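Local coordinates for protein DnaB intein (Synechocystis sp., PDB 1MI8) that probably carries out protein splicing, excising itself from the DnaB replicative helicase precursor and joining the flanking sequences, at residues 8-13 and 30-35; 57-62 and 71-76. The protein carries 4 engineered substitutions. All coordinates share one frame; numbering follows the deposited sequence.

Contact 1: residues 8-13 and 30-35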
loop_
_atom_site.group_PDB
_atom_site.type_symbol
_atom_site.label_atom_id
_atom_site.label_comp_id
_atom_site.label_asym_id
_atom_site.label_seq_id
_atom_site.Cartn_x
_atom_site.Cartn_y
_atom_site.Cartn_z
ATOM N N SER A 8 -6.064 17.836 7.115
ATOM C CA SER A 8 -5.594 18.148 5.754
ATOM C C SER A 8 -5.632 19.659 5.441
ATOM O O SER A 8 -6.609 20.357 5.660
ATOM C CB SER A 8 -6.415 17.368 4.701
ATOM O OG SER A 8 -6.523 15.964 4.996
ATOM N N LEU A 9 -4.535 20.152 4.930
ATOM C CA LEU A 9 -4.398 21.553 4.603
ATOM C C LEU A 9 -4.814 21.876 3.165
ATOM O O LEU A 9 -4.193 21.409 2.179
ATOM C CB LEU A 9 -2.954 21.955 4.834
ATOM C CG LEU A 9 -2.496 22.593 6.159
ATOM C CD1 LEU A 9 -3.446 22.261 7.247
ATOM C CD2 LEU A 9 -1.044 22.235 6.468
ATOM N N ILE A 10 -5.855 22.707 3.064
ATOM C CA ILE A 10 -6.395 23.125 1.789
ATOM C C ILE A 10 -5.708 24.348 1.223
ATOM O O ILE A 10 -5.622 25.388 1.890
ATOM C CB ILE A 10 -7.906 23.403 1.902
ATOM C CG1 ILE A 10 -8.618 22.176 2.483
ATOM C CG2 ILE A 10 -8.443 23.770 0.522
ATOM C CD1 ILE A 10 -8.240 20.817 1.769
ATOM N N SER A 11 -5.235 24.228 -0.017
ATOM C CA SER A 11 -4.552 25.323 -0.684
ATOM C C SER A 11 -5.551 26.321 -1.185
ATOM O O SER A 11 -6.421 25.958 -1.967
ATOM C CB SER A 11 -3.722 24.823 -1.866
ATOM O OG SER A 11 -2.441 24.379 -1.465
ATOM N N LEU A 12 -5.431 27.570 -0.728
ATOM C CA LEU A 12 -6.347 28.651 -1.120
ATOM C C LEU A 12 -5.718 29.385 -2.306
ATOM O O LEU A 12 -4.666 30.044 -2.179
ATOM C CB LEU A 12 -6.557 29.602 0.071
ATOM C CG LEU A 12 -7.220 28.881 1.236
ATOM C CD1 LEU A 12 -7.231 29.812 2.516
ATOM C CD2 LEU A 12 -8.634 28.493 0.869
ATOM N N ALA A 13 -6.370 29.264 -3.452
ATOM C CA ALA A 13 -5.885 29.847 -4.698
ATOM C C ALA A 13 -5.695 31.375 -4.715
ATOM O O ALA A 13 -4.744 31.882 -5.312
ATOM C CB ALA A 13 -6.800 29.458 -5.824
ATOM N N PHE A 30 -14.919 30.160 -1.811
ATOM C CA PHE A 30 -13.539 30.604 -1.832
ATOM C C PHE A 30 -12.886 29.742 -2.890
ATOM O O PHE A 30 -13.336 28.650 -3.176
ATOM C CB PHE A 30 -12.886 30.426 -0.468
ATOM C CG PHE A 30 -13.039 29.058 0.101
ATOM C CD1 PHE A 30 -12.082 28.075 -0.159
ATOM C CD2 PHE A 30 -14.157 28.730 0.872
ATOM C CE1 PHE A 30 -12.231 26.767 0.333
ATOM C CE2 PHE A 30 -14.319 27.414 1.378
ATOM C CZ PHE A 30 -13.341 26.432 1.095
ATOM N N GLU A 31 -11.835 30.235 -3.500
ATOM C CA GLU A 31 -11.250 29.422 -4.524
ATOM C C GLU A 31 -10.208 28.450 -4.040
ATOM O O GLU A 31 -9.465 28.732 -3.117
ATOM C CB GLU A 31 -10.647 30.310 -5.591
ATOM C CG GLU A 31 -11.405 30.176 -6.893
ATOM C CD GLU A 31 -11.940 31.482 -7.323
ATOM O OE1 GLU A 31 -11.148 32.447 -7.275
ATOM O OE2 GLU A 31 -13.135 31.547 -7.705
ATOM N N ILE A 32 -10.168 27.294 -4.672
ATOM C CA ILE A 32 -9.152 26.307 -4.347
ATOM C C ILE A 32 -8.424 25.991 -5.652
ATOM O O ILE A 32 -8.733 26.603 -6.670
ATOM C CB ILE A 32 -9.773 25.048 -3.679
ATOM C CG1 ILE A 32 -10.962 24.457 -4.475
ATOM C CG2 ILE A 32 -10.236 25.438 -2.278
ATOM C CD1 ILE A 32 -10.626 23.902 -5.912
ATOM N N TRP A 33 -7.417 25.128 -5.625
ATOM C CA TRP A 33 -6.723 24.735 -6.866
ATOM C C TRP A 33 -7.246 23.354 -7.333
ATOM O O TRP A 33 -7.299 22.418 -6.541
ATOM C CB TRP A 33 -5.229 24.666 -6.657
ATOM C CG TRP A 33 -4.601 26.010 -6.663
ATOM C CD1 TRP A 33 -3.939 26.639 -5.618
ATOM C CD2 TRP A 33 -4.558 26.925 -7.766
ATOM N NE1 TRP A 33 -3.493 27.874 -6.023
ATOM C CE2 TRP A 33 -3.854 28.074 -7.331
ATOM C CE3 TRP A 33 -5.048 26.887 -9.080
ATOM C CZ2 TRP A 33 -3.624 29.164 -8.166
ATOM C CZ3 TRP A 33 -4.817 27.973 -9.910
ATOM C CH2 TRP A 33 -4.110 29.095 -9.450
ATOM N N ALA A 34 -7.704 23.272 -8.594
ATOM C CA ALA A 34 -8.216 22.012 -9.165
ATOM C C ALA A 34 -7.509 21.734 -10.474
ATOM O O ALA A 34 -6.987 22.642 -11.103
ATOM C CB ALA A 34 -9.705 22.087 -9.417
ATOM N N ILE A 35 -7.458 20.476 -10.868
ATOM C CA ILE A 35 -6.843 20.148 -12.136
ATOM C C ILE A 35 -8.013 20.017 -13.132
ATOM O O ILE A 35 -9.091 19.522 -12.776
ATOM C CB ILE A 35 -6.040 18.778 -12.101
ATOM C CG1 ILE A 35 -5.381 18.559 -13.451
ATOM C CG2 ILE A 35 -6.958 17.581 -11.795
ATOM C CD1 ILE A 35 -4.806 17.186 -13.704
HETATM O O HOH W 1 -6.664 23.694 -3.225
#

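Contact 2: residues 57-62 and 71-76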
loop_
_atom_site.group_PDB
_atom_site.type_symbol
_atom_site.label_atom_id
_atom_site.label_comp_id
_atom_site.label_asym_id
_atom_site.label_seq_id
_atom_site.Cartn_x
_atom_site.Cartn_y
_atom_site.Cartn_z
ATOM N N LEU A 57 -12.581 5.354 9.405
ATOM C CA LEU A 57 -11.250 4.824 9.435
ATOM C C LEU A 57 -10.459 5.553 8.343
ATOM O O LEU A 57 -10.907 5.685 7.176
ATOM C CB LEU A 57 -11.324 3.349 9.154
ATOM C CG LEU A 57 -10.000 2.646 9.139
ATOM C CD1 LEU A 57 -9.239 2.904 10.436
ATOM C CD2 LEU A 57 -10.289 1.169 8.938
ATOM N N VAL A 58 -9.255 5.956 8.698
ATOM C CA VAL A 58 -8.442 6.707 7.786
ATOM C C VAL A 58 -7.095 6.016 7.504
ATOM O O VAL A 58 -6.610 5.232 8.332
ATOM C CB VAL A 58 -8.405 8.116 8.415
ATOM C CG1 VAL A 58 -7.098 8.468 9.039
ATOM C CG2 VAL A 58 -8.983 9.065 7.450
ATOM N N TYR A 59 -6.486 6.346 6.374
ATOM C CA TYR A 59 -5.247 5.721 5.925
ATOM C C TYR A 59 -4.257 6.762 5.471
ATOM O O TYR A 59 -4.634 7.677 4.753
ATOM C CB TYR A 59 -5.516 4.833 4.706
ATOM C CG TYR A 59 -6.566 3.773 4.903
ATOM C CD1 TYR A 59 -7.918 4.087 4.957
ATOM C CD2 TYR A 59 -6.181 2.456 5.062
ATOM C CE1 TYR A 59 -8.900 3.055 5.180
ATOM C CE2 TYR A 59 -7.101 1.441 5.285
ATOM C CZ TYR A 59 -8.457 1.732 5.344
ATOM O OH TYR A 59 -9.294 0.677 5.567
ATOM N N ILE A 60 -2.992 6.602 5.857
ATOM C CA ILE A 60 -1.924 7.518 5.442
ATOM C C ILE A 60 -1.363 7.121 4.101
ATOM O O ILE A 60 -0.847 6.000 3.946
ATOM C CB ILE A 60 -0.705 7.462 6.369
ATOM C CG1 ILE A 60 -1.082 7.929 7.766
ATOM C CG2 ILE A 60 0.417 8.263 5.764
ATOM C CD1 ILE A 60 0.055 7.687 8.836
ATOM N N LEU A 61 -1.431 8.026 3.132
ATOM C CA LEU A 61 -0.851 7.769 1.804
ATOM C C LEU A 61 0.382 8.685 1.751
ATOM O O LEU A 61 0.280 9.873 2.076
ATOM C CB LEU A 61 -1.855 8.154 0.706
ATOM C CG LEU A 61 -1.383 8.332 -0.743
ATOM C CD1 LEU A 61 -2.597 8.477 -1.662
ATOM C CD2 LEU A 61 -0.531 9.634 -0.871
ATOM N N LYS A 62 1.526 8.155 1.360
ATOM C CA LYS A 62 2.717 8.983 1.262
ATOM C C LYS A 62 3.414 8.805 -0.094
ATOM O O LYS A 62 3.501 7.662 -0.625
ATOM C CB LYS A 62 3.697 8.644 2.422
ATOM C CG LYS A 62 4.969 9.469 2.458
ATOM C CD LYS A 62 5.794 9.016 3.684
ATOM C CE LYS A 62 7.264 9.407 3.586
ATOM N NZ LYS A 62 7.957 9.038 4.895
ATOM N N ALA A 71 -6.641 9.714 4.566
ATOM C CA ALA A 71 -7.917 9.692 3.835
ATOM C C ALA A 71 -8.693 8.351 3.937
ATOM O O ALA A 71 -8.103 7.310 4.244
ATOM C CB ALA A 71 -7.625 10.032 2.328
ATOM N N THR A 72 -9.995 8.362 3.637
ATOM C CA THR A 72 -10.793 7.107 3.686
ATOM C C THR A 72 -10.413 6.164 2.556
ATOM O O THR A 72 -9.847 6.584 1.526
ATOM C CB THR A 72 -12.338 7.375 3.585
ATOM O OG1 THR A 72 -12.623 8.216 2.452
ATOM C CG2 THR A 72 -12.831 8.079 4.854
ATOM N N ALA A 73 -10.714 4.892 2.763
ATOM C CA ALA A 73 -10.403 3.845 1.816
ATOM C C ALA A 73 -11.015 4.119 0.462
ATOM O O ALA A 73 -10.519 3.638 -0.558
ATOM C CB ALA A 73 -10.913 2.461 2.321
ATOM N N ASN A 74 -12.093 4.871 0.455
ATOM C CA ASN A 74 -12.748 5.116 -0.791
ATOM C C ASN A 74 -12.441 6.496 -1.416
ATOM O O ASN A 74 -12.966 6.803 -2.490
ATOM C CB ASN A 74 -14.253 4.917 -0.603
ATOM C CG ASN A 74 -14.852 5.954 0.294
ATOM O OD1 ASN A 74 -14.177 6.245 1.402
ATOM N ND2 ASN A 74 -15.926 6.504 -0.003
ATOM N N HIS A 75 -11.598 7.317 -0.788
ATOM C CA HIS A 75 -11.303 8.615 -1.392
ATOM C C HIS A 75 -10.419 8.403 -2.626
ATOM O O HIS A 75 -9.441 7.653 -2.578
ATOM C CB HIS A 75 -10.578 9.549 -0.419
ATOM C CG HIS A 75 -10.741 10.998 -0.764
ATOM N ND1 HIS A 75 -11.816 11.744 -0.339
ATOM C CD2 HIS A 75 -10.014 11.818 -1.563
ATOM C CE1 HIS A 75 -11.753 12.959 -0.857
ATOM N NE2 HIS A 75 -10.666 13.032 -1.604
ATOM N N ARG A 76 -10.737 9.089 -3.716
ATOM C CA ARG A 76 -9.972 8.974 -4.967
ATOM C C ARG A 76 -8.838 9.990 -5.248
ATOM O O ARG A 76 -8.928 11.189 -4.919
ATOM C CB ARG A 76 -10.946 9.011 -6.113
ATOM C CG ARG A 76 -11.945 7.888 -6.039
ATOM C CD ARG A 76 -13.031 8.087 -7.097
ATOM N NE ARG A 76 -13.587 6.805 -7.477
ATOM C CZ ARG A 76 -14.405 6.072 -6.722
ATOM N NH1 ARG A 76 -14.785 6.494 -5.519
ATOM N NH2 ARG A 76 -14.843 4.912 -7.188
HETATM O O HOH W 2 -12.091 4.077 5.306
#

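Contact 1: residues 8-13 and 30-35
Trp-33 holds its CG anti to the carbonyl carbon (chi1 -78°), and this turn brings the indole back to lie against Ala-13. Ala-13 CB sits over one face of the Trp-33 indole in a CH-pi contact, 3.7 Å from the centroid of its five-membered ring. Ala-13 CA comes within 3.4 Å of Trp-33 NE1. Ser-11 CB meets the same ring at its edge. With CG between the backbone N and the carbonyl carbon (chi1 52°), the Phe-30 ring reaches back to Leu-12. Phe-30 CD1 touches Leu-12 CD2 at 3.6 Å, obliquely. Ile-10 and Ile-32 run side by side and meet through their CG2 methyls, 3.7 Å apart.

The backbones share one direct hydrogen bond, 3.2 Å from Ala-13 N to Glu-31 O. A water extends the link, donating to Ser-11 O (2.6 Å) and accepting from Trp-33 N (2.9 Å). A leucine in place of Trp-33 would probably leave Ala-13 CB without its aromatic face and open a gap beside Ser-11 CB.

The strands cross nearly at right angles (95°), which packs a short hairpin onto the long curled sheet of the all-beta Hint (intein) fold. Strand 9-12 pairs with strand 17-20, while strand 31-36 pairs with strand 41-63, where Glu-31 OE2 forms a salt bridge with Lys-46. Strand 146-149 packs against both segments, with Phe-147 and Ala-149 on Ile-10 and Val-148 on Trp-33.

Contact 2: residues 57-62 and 71-76
Tyr-59 and Ala-71 form an antiparallel hydrogen-bonded pair. Tyr-59 N donates to Ala-71 O at 2.8 Å, and Ala-71 N donates back to Tyr-59 O at 2.9 Å. Both bonds are somewhat bent. The tyrosine CG lies anti to the carbonyl carbon (chi1 -56°), which carries the ring past Ala-71 O toward Ala-73. Ala-71 O then sits at the ring edge, 3.3 Å from Tyr-59 CD1. Further out on the ring, Tyr-59 CE1 touches Ala-73 CB at 3.5 Å. Val-58 CG2 packs on the backbone of Ala-71, 3.6 Å from its C atom.

Beyond the pair the chains part, and a water bridges them. It donates to Leu-57 O (2.7 Å) and accepts from Ala-73 N (3.0 Å), lying in the plane of the Tyr-59 ring at its edge.

Thr-72 to His-75 read Thr-Ala-Asn-His and match the TxxH motif of intein block B. In related inteins its histidine assists the first acyl shift, so a similar role is likely here. The motif forms a type I turn, closed by His-75 N to Thr-72 O.

Around the turn, the Thr-72 hydroxyl has two acceptors within reach: Asn-74 OD1, 2.7 Å from Thr-72 OG1, and Ala-3 O. Asn-74 ND2 makes a weak hydrogen bond to Ser-1 O. Leu-86 packs on both Tyr-59 and Ala-71, and Leu-91 of the second subunit also packs on Tyr-59.

How the contacts relate
The two contacts lie on opposite sides of the centre of the chain, with their own centres 19 Å apart. Their nearest atoms are about 6 Å from each other and do not touch. Along the chain they are in series: contact 1 closes before contact 2 opens. Strands 31-36 and 41-63 are neighbours in one antiparallel sheet, and this sheet joins the two. Contact 2 holds the TxxH turn beside the N-terminal residues, and so probably lies at the splicing centre. Contact 1 instead ties the small sheet of strands 9-12 and 17-20 to the large one. Both belong to the intein splicing domain.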